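Side-chain contacts in TadZ (Pseudomonas aeruginosa, PDB 4LDA), which is the CheY-like N-terminal receiver domain of a pilus assembly protein that, as a whole, probably binds and hydrolyses ATP: residues L43-A48 / S73-L78; V7-H12 / E38-L43; W18-L23 / G27-A32. All blocks are in the same frame, centred on the assembly; numbering follows the deposited sequence.

Contact 1 of 3, residues L43-A48 / S73-L78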
ATOM      1  N   LEU A  43      10.117   3.690   8.917  1.00 61.88           N
ATOM      2  CA  LEU A  43       9.672   2.299   8.870  1.00 60.61           C
ATOM      3  C   LEU A  43       9.863   1.677   7.462  1.00 63.24           C
ATOM      4  O   LEU A  43      10.181   0.496   7.362  1.00 61.57           O
ATOM      5  CB  LEU A  43       8.203   2.222   9.276  1.00 60.48           C
ATOM      6  CG  LEU A  43       7.771   0.932   9.917  1.00 64.72           C
ATOM      7  CD1 LEU A  43       8.158   0.907  11.395  1.00 64.91           C
ATOM      8  CD2 LEU A  43       6.281   0.742   9.774  1.00 68.47           C
ATOM      9  N   LEU A  44       9.691   2.473   6.392  1.00 60.42           N
ATOM     10  CA  LEU A  44       9.920   2.029   5.022  1.00 59.37           C
ATOM     11  C   LEU A  44      11.394   1.769   4.790  1.00 65.07           C
ATOM     12  O   LEU A  44      11.729   0.803   4.111  1.00 65.28           O
ATOM     13  CB  LEU A  44       9.398   3.058   3.999  1.00 59.77           C
ATOM     14  CG  LEU A  44       7.892   3.165   3.847  1.00 63.09           C
ATOM     15  CD1 LEU A  44       7.504   4.458   3.182  1.00 64.28           C
ATOM     16  CD2 LEU A  44       7.305   1.967   3.122  1.00 62.36           C
ATOM     17  N   ASP A  45      12.268   2.609   5.371  1.00 63.72           N
ATOM     18  CA  ASP A  45      13.720   2.532   5.225  1.00 65.30           C
ATOM     19  C   ASP A  45      14.318   1.339   5.967  1.00 68.40           C
ATOM     20  O   ASP A  45      15.149   0.642   5.383  1.00 69.95           O
ATOM     21  CB  ASP A  45      14.388   3.825   5.727  1.00 70.37           C
ATOM     22  CG  ASP A  45      14.119   5.090   4.908  1.00 85.76           C
ATOM     23  OD1 ASP A  45      13.583   4.974   3.770  1.00 85.76           O
ATOM     24  OD2 ASP A  45      14.458   6.191   5.397  1.00 97.45           O
ATOM     25  N   VAL A  46      13.905   1.090   7.226  1.00 62.38           N
ATOM     26  CA  VAL A  46      14.449   0.008   8.057  1.00 61.09           C
ATOM     27  C   VAL A  46      13.994  -1.363   7.507  1.00 63.40           C
ATOM     28  O   VAL A  46      14.782  -2.302   7.549  1.00 63.07           O
ATOM     29  CB  VAL A  46      14.095   0.187   9.565  1.00 65.13           C
ATOM     30  CG1 VAL A  46      12.608   0.006   9.855  1.00 63.22           C
ATOM     31  CG2 VAL A  46      14.938  -0.723  10.453  1.00 65.27           C
ATOM     32  N   THR A  47      12.774  -1.466   6.954  1.00 60.14           N
ATOM     33  CA  THR A  47      12.258  -2.724   6.396  1.00 57.84           C
ATOM     34  C   THR A  47      12.603  -2.858   4.917  1.00 61.24           C
ATOM     35  O   THR A  47      12.350  -3.920   4.352  1.00 61.45           O
ATOM     36  CB  THR A  47      10.737  -2.845   6.585  1.00 61.03           C
ATOM     37  OG1 THR A  47      10.056  -1.832   5.841  1.00 56.32           O
ATOM     38  CG2 THR A  47      10.324  -2.814   8.038  1.00 57.37           C
ATOM     39  N   ALA A  48      13.159  -1.794   4.285  1.00 58.23           N
ATOM     40  CA  ALA A  48      13.539  -1.709   2.856  1.00 58.24           C
ATOM     41  C   ALA A  48      12.328  -2.105   1.947  1.00 62.45           C
ATOM     42  O   ALA A  48      12.467  -2.774   0.917  1.00 62.09           O
ATOM     43  CB  ALA A  48      14.769  -2.572   2.568  1.00 59.06           C
ATOM     44  N   SER A  73       6.245  12.039  -2.850  1.00 78.07           N
ATOM     45  CA  SER A  73       7.223  13.119  -3.018  1.00 82.44           C
ATOM     46  C   SER A  73       8.596  12.699  -2.486  1.00 87.72           C
ATOM     47  O   SER A  73       9.605  12.877  -3.174  1.00 90.18           O
ATOM     48  CB  SER A  73       6.769  14.396  -2.307  1.00 89.77           C
ATOM     49  OG  SER A  73       5.605  14.959  -2.888  1.00102.80           O
ATOM     50  N   ALA A  74       8.619  12.127  -1.269  1.00 82.15           N
ATOM     51  CA  ALA A  74       9.835  11.710  -0.579  1.00 82.22           C
ATOM     52  C   ALA A  74      10.452  10.443  -1.198  1.00 84.57           C
ATOM     53  O   ALA A  74      11.674  10.359  -1.309  1.00 86.23           O
ATOM     54  CB  ALA A  74       9.533  11.472   0.890  1.00 81.94           C
ATOM     55  N   ARG A  75       9.625   9.452  -1.554  1.00 78.04           N
ATOM     56  CA  ARG A  75      10.066   8.182  -2.143  1.00 75.84           C
ATOM     57  C   ARG A  75       9.345   7.979  -3.484  1.00 78.83           C
ATOM     58  O   ARG A  75       8.251   7.406  -3.530  1.00 76.09           O
ATOM     59  CB  ARG A  75       9.828   6.998  -1.170  1.00 71.41           C
ATOM     60  CG  ARG A  75      10.998   6.659  -0.229  1.00 75.95           C
ATOM     61  CD  ARG A  75      11.291   7.752   0.765  1.00 78.78           C
ATOM     62  NE  ARG A  75      12.341   7.428   1.730  1.00 80.90           N
ATOM     63  CZ  ARG A  75      12.898   8.337   2.523  1.00100.94           C
ATOM     64  NH1 ARG A  75      12.537   9.611   2.439  1.00 97.17           N
ATOM     65  NH2 ARG A  75      13.838   7.986   3.386  1.00 91.29           N
ATOM     66  N   PRO A  76       9.929   8.477  -4.591  1.00 78.33           N
ATOM     67  CA  PRO A  76       9.231   8.390  -5.889  1.00 78.65           C
ATOM     68  C   PRO A  76       9.138   6.965  -6.442  1.00 83.23           C
ATOM     69  O   PRO A  76       8.232   6.678  -7.235  1.00 82.34           O
ATOM     70  CB  PRO A  76      10.082   9.270  -6.816  1.00 83.23           C
ATOM     71  CG  PRO A  76      10.954  10.081  -5.900  1.00 89.37           C
ATOM     72  CD  PRO A  76      11.198   9.219  -4.715  1.00 82.75           C
HETATM   73  N   MSE A  77      10.059   6.079  -6.023  1.00 80.67           N
HETATM   74  CA  MSE A  77      10.119   4.689  -6.484  1.00 79.35           C
HETATM   75  C   MSE A  77       9.173   3.765  -5.691  1.00 76.35           C
HETATM   76  O   MSE A  77       8.998   2.604  -6.076  1.00 75.05           O
HETATM   77  CB  MSE A  77      11.563   4.163  -6.399  1.00 83.80           C
HETATM   78  CG  MSE A  77      12.541   4.868  -7.370  1.00 95.86           C
HETATM   79 SE   MSE A  77      12.047   4.796  -9.303  0.75106.59          SE
HETATM   80  CE  MSE A  77      10.872   6.403  -9.502  1.00104.22           C
ATOM     81  N   LEU A  78       8.574   4.276  -4.596  1.00 69.13           N
ATOM     82  CA  LEU A  78       7.650   3.529  -3.747  1.00 64.42           C
ATOM     83  C   LEU A  78       6.328   3.281  -4.478  1.00 64.45           C
ATOM     84  O   LEU A  78       5.768   4.209  -5.077  1.00 64.57           O
ATOM     85  CB  LEU A  78       7.394   4.299  -2.424  1.00 64.53           C
ATOM     86  CG  LEU A  78       6.407   3.677  -1.412  1.00 66.91           C
ATOM     87  CD1 LEU A  78       6.998   2.462  -0.731  1.00 65.10           C
ATOM     88  CD2 LEU A  78       5.981   4.689  -0.378  1.00 68.83           C
TER
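D45 and R75 meet carboxylate to guanidinium, with NH2 of R75 set in front of both D45 oxygens. It comes within 2.8 Å of D45 OD2 and 3.0 Å of D45 OD1, while R75 NE adds a longer reach of 3.4 Å to D45 OD1. All three bonds are weak and bent; the NH2 to OD1 line is the straightest, at 147°. This is a salt bridge in which one nitrogen does most of the work. The two flat groups are 24° from coplanar, and OD2 sits at the guanidinium edge. A bend at chi2 of R75 (66°) turns the chain so that its end arrives across the D45 side chain.

Deeper in, L44 and L78 cross at about a right angle, each methyl of one leucine near a methyl of the other; CD1 of L44 and CD2 of L78 are 3.9 Å apart. The last turn of helix 37-47 meets the loop that follows helix 61-74, on one face of the parallel sheet of this CheY-like fold, with L78 leading into strand 79-83.

R75 is the first residue to leave helical geometry after helix 61-74 and starts a type I turn ending at L78, and L41 packs against its side chain. On the other side, helix 37-47 ends in a Schellman motif with A48 at positive phi, and T47 OG1 turns back to L43 O at 2.8 Å.

Contact 2 of 3, residues V7-H12 / E38-L43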
ATOM      1  N   VAL A   7       4.522  -2.606   3.872  1.00 53.15           N
ATOM      2  CA  VAL A   7       4.038  -1.800   4.993  1.00 53.05           C
ATOM      3  C   VAL A   7       2.545  -1.575   4.765  1.00 54.57           C
ATOM      4  O   VAL A   7       2.131  -1.384   3.632  1.00 53.85           O
ATOM      5  CB  VAL A   7       4.853  -0.490   5.180  1.00 57.75           C
ATOM      6  CG1 VAL A   7       4.266   0.393   6.270  1.00 58.40           C
ATOM      7  CG2 VAL A   7       6.294  -0.826   5.524  1.00 58.14           C
ATOM      8  N   ALA A   8       1.740  -1.663   5.837  1.00 51.58           N
ATOM      9  CA  ALA A   8       0.298  -1.508   5.737  1.00 50.89           C
ATOM     10  C   ALA A   8      -0.275  -0.529   6.756  1.00 57.20           C
ATOM     11  O   ALA A   8      -0.086  -0.681   7.964  1.00 57.67           O
ATOM     12  CB  ALA A   8      -0.375  -2.852   5.920  1.00 50.69           C
ATOM     13  N   LEU A   9      -1.005   0.469   6.237  1.00 55.50           N
ATOM     14  CA  LEU A   9      -1.794   1.438   6.983  1.00 56.93           C
ATOM     15  C   LEU A   9      -3.227   1.007   6.821  1.00 60.54           C
ATOM     16  O   LEU A   9      -3.840   1.289   5.796  1.00 59.84           O
ATOM     17  CB  LEU A   9      -1.551   2.878   6.501  1.00 58.46           C
ATOM     18  CG  LEU A   9      -0.161   3.426   6.601  1.00 64.23           C
ATOM     19  CD1 LEU A   9      -0.022   4.662   5.735  1.00 64.76           C
ATOM     20  CD2 LEU A   9       0.171   3.729   8.052  1.00 68.99           C
ATOM     21  N   THR A  10      -3.706   0.184   7.745  1.00 57.97           N
ATOM     22  CA  THR A  10      -5.044  -0.397   7.702  1.00 57.51           C
ATOM     23  C   THR A  10      -5.957   0.373   8.624  1.00 64.34           C
ATOM     24  O   THR A  10      -5.475   0.970   9.601  1.00 66.17           O
ATOM     25  CB  THR A  10      -4.973  -1.885   8.081  1.00 60.54           C
ATOM     26  OG1 THR A  10      -4.321  -2.023   9.353  1.00 66.22           O
ATOM     27  CG2 THR A  10      -4.241  -2.716   7.031  1.00 52.29           C
ATOM     28  N   GLN A  11      -7.272   0.379   8.331  1.00 60.65           N
ATOM     29  CA  GLN A  11      -8.165   1.103   9.226  1.00 63.00           C
ATOM     30  C   GLN A  11      -8.969   0.100  10.116  1.00 70.34           C
ATOM     31  O   GLN A  11      -9.676   0.544  11.026  1.00 72.21           O
ATOM     32  CB  GLN A  11      -9.070   2.125   8.519  1.00 64.42           C
ATOM     33  CG  GLN A  11      -9.884   1.690   7.336  1.00 71.24           C
ATOM     34  CD  GLN A  11     -10.407   2.907   6.582  1.00 81.38           C
ATOM     35  OE1 GLN A  11     -10.487   4.033   7.105  1.00 71.14           O
ATOM     36  NE2 GLN A  11     -10.803   2.700   5.329  1.00 75.66           N
ATOM     37  N   HIS A  12      -8.745  -1.227   9.955  1.00 66.90           N
ATOM     38  CA  HIS A  12      -9.293  -2.252  10.849  1.00 67.54           C
ATOM     39  C   HIS A  12      -8.423  -3.544  10.737  1.00 66.84           C
ATOM     40  O   HIS A  12      -7.786  -3.768   9.707  1.00 63.02           O
ATOM     41  CB  HIS A  12     -10.794  -2.523  10.640  1.00 69.80           C
ATOM     42  CG  HIS A  12     -11.152  -3.222   9.384  1.00 72.40           C
ATOM     43  ND1 HIS A  12     -11.264  -4.598   9.342  1.00 74.12           N
ATOM     44  CD2 HIS A  12     -11.493  -2.710   8.177  1.00 73.43           C
ATOM     45  CE1 HIS A  12     -11.632  -4.885   8.106  1.00 72.43           C
ATOM     46  NE2 HIS A  12     -11.791  -3.778   7.370  1.00 72.29           N
ATOM     47  N   GLU A  38       7.022  11.230   8.767  1.00 80.53           N
ATOM     48  CA  GLU A  38       8.398  11.031   9.223  1.00 80.90           C
ATOM     49  C   GLU A  38       8.600   9.609   9.774  1.00 80.06           C
ATOM     50  O   GLU A  38       9.579   8.953   9.402  1.00 77.35           O
ATOM     51  CB  GLU A  38       8.826  12.082  10.268  1.00 85.96           C
ATOM     52  CG  GLU A  38       7.884  12.394  11.425  1.00102.33           C
ATOM     53  CD  GLU A  38       8.432  13.331  12.486  1.00137.24           C
ATOM     54  OE1 GLU A  38       9.665  13.555  12.509  1.00135.68           O
ATOM     55  OE2 GLU A  38       7.633  13.793  13.333  1.00138.44           O
ATOM     56  N   GLU A  39       7.661   9.133  10.626  1.00 75.90           N
ATOM     57  CA  GLU A  39       7.671   7.789  11.239  1.00 73.50           C
ATOM     58  C   GLU A  39       7.543   6.713  10.172  1.00 76.35           C
ATOM     59  O   GLU A  39       8.278   5.721  10.191  1.00 75.59           O
ATOM     60  CB  GLU A  39       6.539   7.633  12.277  1.00 74.23           C
ATOM     61  CG  GLU A  39       6.717   8.469  13.534  1.00 86.62           C
ATOM     62  CD  GLU A  39       5.573   8.483  14.534  1.00106.66           C
ATOM     63  OE1 GLU A  39       4.439   8.105  14.160  1.00101.48           O
ATOM     64  OE2 GLU A  39       5.800   8.933  15.682  1.00 98.90           O
ATOM     65  N   LEU A  40       6.620   6.930   9.227  1.00 72.42           N
ATOM     66  CA  LEU A  40       6.330   6.032   8.115  1.00 69.25           C
ATOM     67  C   LEU A  40       7.530   5.910   7.169  1.00 68.30           C
ATOM     68  O   LEU A  40       7.826   4.815   6.722  1.00 64.85           O
ATOM     69  CB  LEU A  40       5.119   6.577   7.382  1.00 70.02           C
ATOM     70  CG  LEU A  40       4.308   5.606   6.586  1.00 74.07           C
ATOM     71  CD1 LEU A  40       3.783   4.492   7.465  1.00 74.01           C
ATOM     72  CD2 LEU A  40       3.149   6.318   5.967  1.00 76.03           C
ATOM     73  N   LEU A  41       8.249   7.018   6.908  1.00 65.71           N
ATOM     74  CA  LEU A  41       9.440   6.993   6.055  1.00 65.02           C
ATOM     75  C   LEU A  41      10.564   6.204   6.732  1.00 69.39           C
ATOM     76  O   LEU A  41      11.255   5.453   6.048  1.00 68.22           O
ATOM     77  CB  LEU A  41       9.920   8.405   5.685  1.00 67.14           C
ATOM     78  CG  LEU A  41       9.016   9.217   4.746  1.00 70.67           C
ATOM     79  CD1 LEU A  41       9.493  10.616   4.633  1.00 73.45           C
ATOM     80  CD2 LEU A  41       8.886   8.584   3.353  1.00 69.62           C
ATOM     81  N   ALA A  42      10.705   6.332   8.079  1.00 66.91           N
ATOM     82  CA  ALA A  42      11.676   5.586   8.899  1.00 65.86           C
ATOM     83  C   ALA A  42      11.406   4.084   8.841  1.00 67.12           C
ATOM     84  O   ALA A  42      12.348   3.305   8.709  1.00 66.57           O
ATOM     85  CB  ALA A  42      11.621   6.053  10.338  1.00 67.61           C
ATOM     86  N   LEU A  43      10.117   3.690   8.917  1.00 61.88           N
ATOM     87  CA  LEU A  43       9.672   2.299   8.870  1.00 60.61           C
ATOM     88  C   LEU A  43       9.863   1.677   7.462  1.00 63.24           C
ATOM     89  O   LEU A  43      10.181   0.496   7.362  1.00 61.57           O
ATOM     90  CB  LEU A  43       8.203   2.222   9.276  1.00 60.48           C
ATOM     91  CG  LEU A  43       7.771   0.932   9.917  1.00 64.72           C
ATOM     92  CD1 LEU A  43       8.158   0.907  11.395  1.00 64.91           C
ATOM     93  CD2 LEU A  43       6.281   0.742   9.774  1.00 68.47           C
TER
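L9 pushes its two methyls against those of L40, the leucines reaching toward each other tip to tip. CD1 of L9 stands 3.6 Å from CD2 of L40, and CD2 of L9 is almost as near to CD1 of L40, at 3.7 Å, so the forked ends meet branch to branch. This is strand-to-helix packing in the CheY-like alpha/beta fold: strand 4-9, inside the parallel sheet, lies under helix 37-47, and the two short segments run nearly antiparallel, at 155°, with their axes 10.5 Å apart.

The sheet side presents V7 and L9, alternate residues of the strand whose CB atoms face the helix, while A8 between them turns to the other face and packs on L16 and L19 of helix 13-22. The helix side answers with L40 and L43, three residues apart. The CB of L40 does not aim straight at the strand; with CG swung away from the backbone N (chi1 -156°), the branched end is carried over to L9. There it also touches A32, L52 and L71, so this leucine sits where the sheet and helix 61-74 come together.

Across these two segments the contact is purely apolar, methyl on methyl. The strand's own polar backbone is held by its neighbours, V7 and L9 bonding to strand 51-55 and A8 to V30 and A32. One turn along the helix, L43 sends CD2 over V7, crossing the valine obliquely. A single V7 methyl serves both helix residues: CG1 lies 4.1 Å from L43 CD2 and 4.3 Å from L40 CD1.

Contact 3 of 3, residues W18-L23 / G27-A32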
ATOM      1  N   TRP A  18      -5.914 -10.132   6.177  1.00 54.71           N
ATOM      2  CA  TRP A  18      -6.166 -10.409   4.762  1.00 52.80           C
ATOM      3  C   TRP A  18      -4.888 -10.179   3.930  1.00 55.26           C
ATOM      4  O   TRP A  18      -4.519 -11.028   3.114  1.00 53.06           O
ATOM      5  CB  TRP A  18      -7.326  -9.536   4.251  1.00 50.49           C
ATOM      6  CG  TRP A  18      -7.478  -9.461   2.747  1.00 49.51           C
ATOM      7  CD1 TRP A  18      -7.915 -10.446   1.908  1.00 51.68           C
ATOM      8  CD2 TRP A  18      -7.320  -8.286   1.936  1.00 48.30           C
ATOM      9  NE1 TRP A  18      -7.976  -9.972   0.623  1.00 50.30           N
ATOM     10  CE2 TRP A  18      -7.617  -8.649   0.610  1.00 51.35           C
ATOM     11  CE3 TRP A  18      -6.892  -6.973   2.195  1.00 49.26           C
ATOM     12  CZ2 TRP A  18      -7.549  -7.729  -0.454  1.00 50.80           C
ATOM     13  CZ3 TRP A  18      -6.801  -6.072   1.139  1.00 50.56           C
ATOM     14  CH2 TRP A  18      -7.151  -6.443  -0.162  1.00 50.67           C
ATOM     15  N   LEU A  19      -4.182  -9.077   4.194  1.00 52.14           N
ATOM     16  CA  LEU A  19      -2.923  -8.779   3.527  1.00 50.76           C
ATOM     17  C   LEU A  19      -1.840  -9.795   3.889  1.00 56.24           C
ATOM     18  O   LEU A  19      -1.211 -10.334   2.978  1.00 57.29           O
ATOM     19  CB  LEU A  19      -2.427  -7.362   3.866  1.00 50.15           C
ATOM     20  CG  LEU A  19      -3.189  -6.174   3.286  1.00 53.19           C
ATOM     21  CD1 LEU A  19      -2.651  -4.887   3.851  1.00 53.51           C
ATOM     22  CD2 LEU A  19      -3.132  -6.150   1.762  1.00 51.88           C
ATOM     23  N   GLN A  20      -1.633 -10.068   5.200  1.00 53.97           N
ATOM     24  CA  GLN A  20      -0.611 -10.985   5.713  1.00 53.98           C
ATOM     25  C   GLN A  20      -0.789 -12.406   5.199  1.00 56.52           C
ATOM     26  O   GLN A  20       0.200 -13.037   4.820  1.00 56.28           O
ATOM     27  CB  GLN A  20      -0.601 -11.003   7.249  1.00 56.65           C
ATOM     28  CG  GLN A  20       0.092  -9.786   7.835  1.00 76.26           C
ATOM     29  CD  GLN A  20       0.019  -9.623   9.338  1.00 86.68           C
ATOM     30  OE1 GLN A  20      -0.877 -10.136  10.011  1.00 83.97           O
ATOM     31  NE2 GLN A  20       0.870  -8.761   9.876  1.00 71.48           N
ATOM     32  N   ASN A  21      -2.031 -12.908   5.197  1.00 53.03           N
ATOM     33  CA  ASN A  21      -2.357 -14.265   4.768  1.00 53.54           C
ATOM     34  C   ASN A  21      -2.220 -14.425   3.273  1.00 58.04           C
ATOM     35  O   ASN A  21      -1.674 -15.433   2.836  1.00 60.21           O
ATOM     36  CB  ASN A  21      -3.780 -14.653   5.205  1.00 56.18           C
ATOM     37  CG  ASN A  21      -3.947 -14.854   6.703  1.00 76.40           C
ATOM     38  OD1 ASN A  21      -2.987 -15.109   7.452  1.00 75.47           O
ATOM     39  ND2 ASN A  21      -5.179 -14.786   7.177  1.00 67.30           N
ATOM     40  N   SER A  22      -2.698 -13.441   2.492  1.00 53.11           N
ATOM     41  CA  SER A  22      -2.635 -13.469   1.031  1.00 51.56           C
ATOM     42  C   SER A  22      -1.204 -13.370   0.520  1.00 55.70           C
ATOM     43  O   SER A  22      -0.871 -14.047  -0.468  1.00 56.90           O
ATOM     44  CB  SER A  22      -3.458 -12.328   0.437  1.00 51.70           C
ATOM     45  OG  SER A  22      -4.805 -12.365   0.872  1.00 54.35           O
ATOM     46  N   LEU A  23      -0.358 -12.543   1.184  1.00 49.09           N
ATOM     47  CA  LEU A  23       0.995 -12.278   0.710  1.00 48.68           C
ATOM     48  C   LEU A  23       2.072 -13.075   1.424  1.00 54.52           C
ATOM     49  O   LEU A  23       3.252 -12.815   1.186  1.00 55.78           O
ATOM     50  CB  LEU A  23       1.301 -10.771   0.866  1.00 48.14           C
ATOM     51  CG  LEU A  23       0.480  -9.833  -0.045  1.00 50.20           C
ATOM     52  CD1 LEU A  23       0.712  -8.373   0.302  1.00 49.47           C
ATOM     53  CD2 LEU A  23       0.783 -10.092  -1.461  1.00 46.87           C
ATOM     54  N   GLY A  27       6.213 -12.445   1.004  1.00 48.71           N
ATOM     55  CA  GLY A  27       6.986 -11.760   2.027  1.00 48.51           C
ATOM     56  C   GLY A  27       6.222 -11.515   3.298  1.00 51.41           C
ATOM     57  O   GLY A  27       5.323 -12.281   3.635  1.00 50.27           O
ATOM     58  N   GLN A  28       6.578 -10.427   4.008  1.00 49.68           N
ATOM     59  CA  GLN A  28       6.039 -10.041   5.331  1.00 49.06           C
ATOM     60  C   GLN A  28       5.299  -8.713   5.291  1.00 51.50           C
ATOM     61  O   GLN A  28       5.788  -7.776   4.688  1.00 50.51           O
ATOM     62  CB  GLN A  28       7.187  -9.937   6.342  1.00 50.89           C
ATOM     63  CG  GLN A  28       7.971 -11.230   6.515  1.00 48.26           C
ATOM     64  CD  GLN A  28       8.901 -11.555   5.375  1.00 62.34           C
ATOM     65  OE1 GLN A  28       8.960 -12.686   4.905  1.00 62.52           O
ATOM     66  NE2 GLN A  28       9.610 -10.565   4.868  1.00 55.80           N
ATOM     67  N   VAL A  29       4.133  -8.632   5.939  1.00 49.48           N
ATOM     68  CA  VAL A  29       3.336  -7.405   5.977  1.00 49.16           C
ATOM     69  C   VAL A  29       3.529  -6.812   7.373  1.00 55.65           C
ATOM     70  O   VAL A  29       3.087  -7.378   8.373  1.00 56.77           O
ATOM     71  CB  VAL A  29       1.838  -7.594   5.579  1.00 51.44           C
ATOM     72  CG1 VAL A  29       1.094  -6.260   5.573  1.00 51.30           C
ATOM     73  CG2 VAL A  29       1.706  -8.276   4.207  1.00 49.73           C
ATOM     74  N   VAL A  30       4.288  -5.721   7.422  1.00 52.84           N
ATOM     75  CA  VAL A  30       4.618  -4.951   8.611  1.00 53.33           C
ATOM     76  C   VAL A  30       3.511  -3.924   8.833  1.00 59.17           C
ATOM     77  O   VAL A  30       3.255  -3.110   7.930  1.00 58.69           O
ATOM     78  CB  VAL A  30       6.021  -4.280   8.459  1.00 57.55           C
ATOM     79  CG1 VAL A  30       6.334  -3.344   9.620  1.00 58.64           C
ATOM     80  CG2 VAL A  30       7.125  -5.313   8.283  1.00 57.22           C
ATOM     81  N   PRO A  31       2.818  -3.949   9.995  1.00 57.89           N
ATOM     82  CA  PRO A  31       1.807  -2.905  10.256  1.00 58.90           C
ATOM     83  C   PRO A  31       2.488  -1.581  10.598  1.00 65.67           C
ATOM     84  O   PRO A  31       3.588  -1.587  11.138  1.00 65.84           O
ATOM     85  CB  PRO A  31       1.026  -3.470  11.446  1.00 61.37           C
ATOM     86  CG  PRO A  31       2.027  -4.312  12.185  1.00 65.74           C
ATOM     87  CD  PRO A  31       3.005  -4.836  11.169  1.00 60.13           C
ATOM     88  N   ALA A  32       1.873  -0.460  10.269  1.00 65.07           N
ATOM     89  CA  ALA A  32       2.486   0.828  10.593  1.00 67.77           C
ATOM     90  C   ALA A  32       1.645   1.597  11.605  1.00 77.64           C
ATOM     91  O   ALA A  32       2.094   2.606  12.157  1.00 78.43           O
ATOM     92  CB  ALA A  32       2.671   1.639   9.335  1.00 68.30           C
TER
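Q20 hands an amide N-H to the backbone of V29: NE2 of Q20 is 3.0 Å from O of V29, and the N-H points at that oxygen almost without bend (173°). The acceptor lies in the plane of the Q20 amide, whereas the nitrogen itself is tilted 21° from the plane of the V29 carbonyl. The glutamine leaves the helix with CG beside its backbone N and then runs extended, which lays the glutamine chain against the valine, CG of Q20 being 3.6 Å from CB of V29.

The second bond joins main chain to main chain. N of G27 gives its hydrogen to O of L23 at 3.0 Å. It closes the short turn that takes helix 13-22 into strand 27-31, the last step of a right-handed beta-alpha-beta unit beginning with strand 4-9. G27 takes backbone angles that only a residue without a side chain accepts comfortably.

Between the two bonds V29 is pressed onto the helix. Its CG1 is 4.1 Å from CB of L19, and its CG2 is 4.0 Å from CD1 of L23, with that valine and L23 crossing at about a right angle. Further back, O of W18 accepts from both N and OG of S22, which come from opposite faces of its plane and tie the serine hydroxyl to its own helix.

Strand 27-31 is outermost in the sheet and pairs with strand 4-9 through Q28 and V30; the V29 carbonyl between them is met instead by the Q20 side chain of the covering helix, so the strand is fixed to helix 13-22 by a directed side-chain bond as well as by V29 packing.

From the N terminus, strand 4-9 gives contact 2 its first segment. The chain then passes through helix 13-22 and doubles back into strand 27-31, where contact 3 closes a very short loop. That loop is nested inside the larger one that contact 2 closes when helix 37-47 comes over the sheet. Contact 1 follows in series, reusing L43 and the same helix before spanning strand 51-55 and helix 61-74. Contacts 2 and 3 lie about 12 Å apart between centres, joined through backbone pairing of A8 with V30 and A32. Together they tie helices to both faces of the sheet, while contact 1 joins the end of helix 37-47 to the loop between helix 61-74 and strand 79-83.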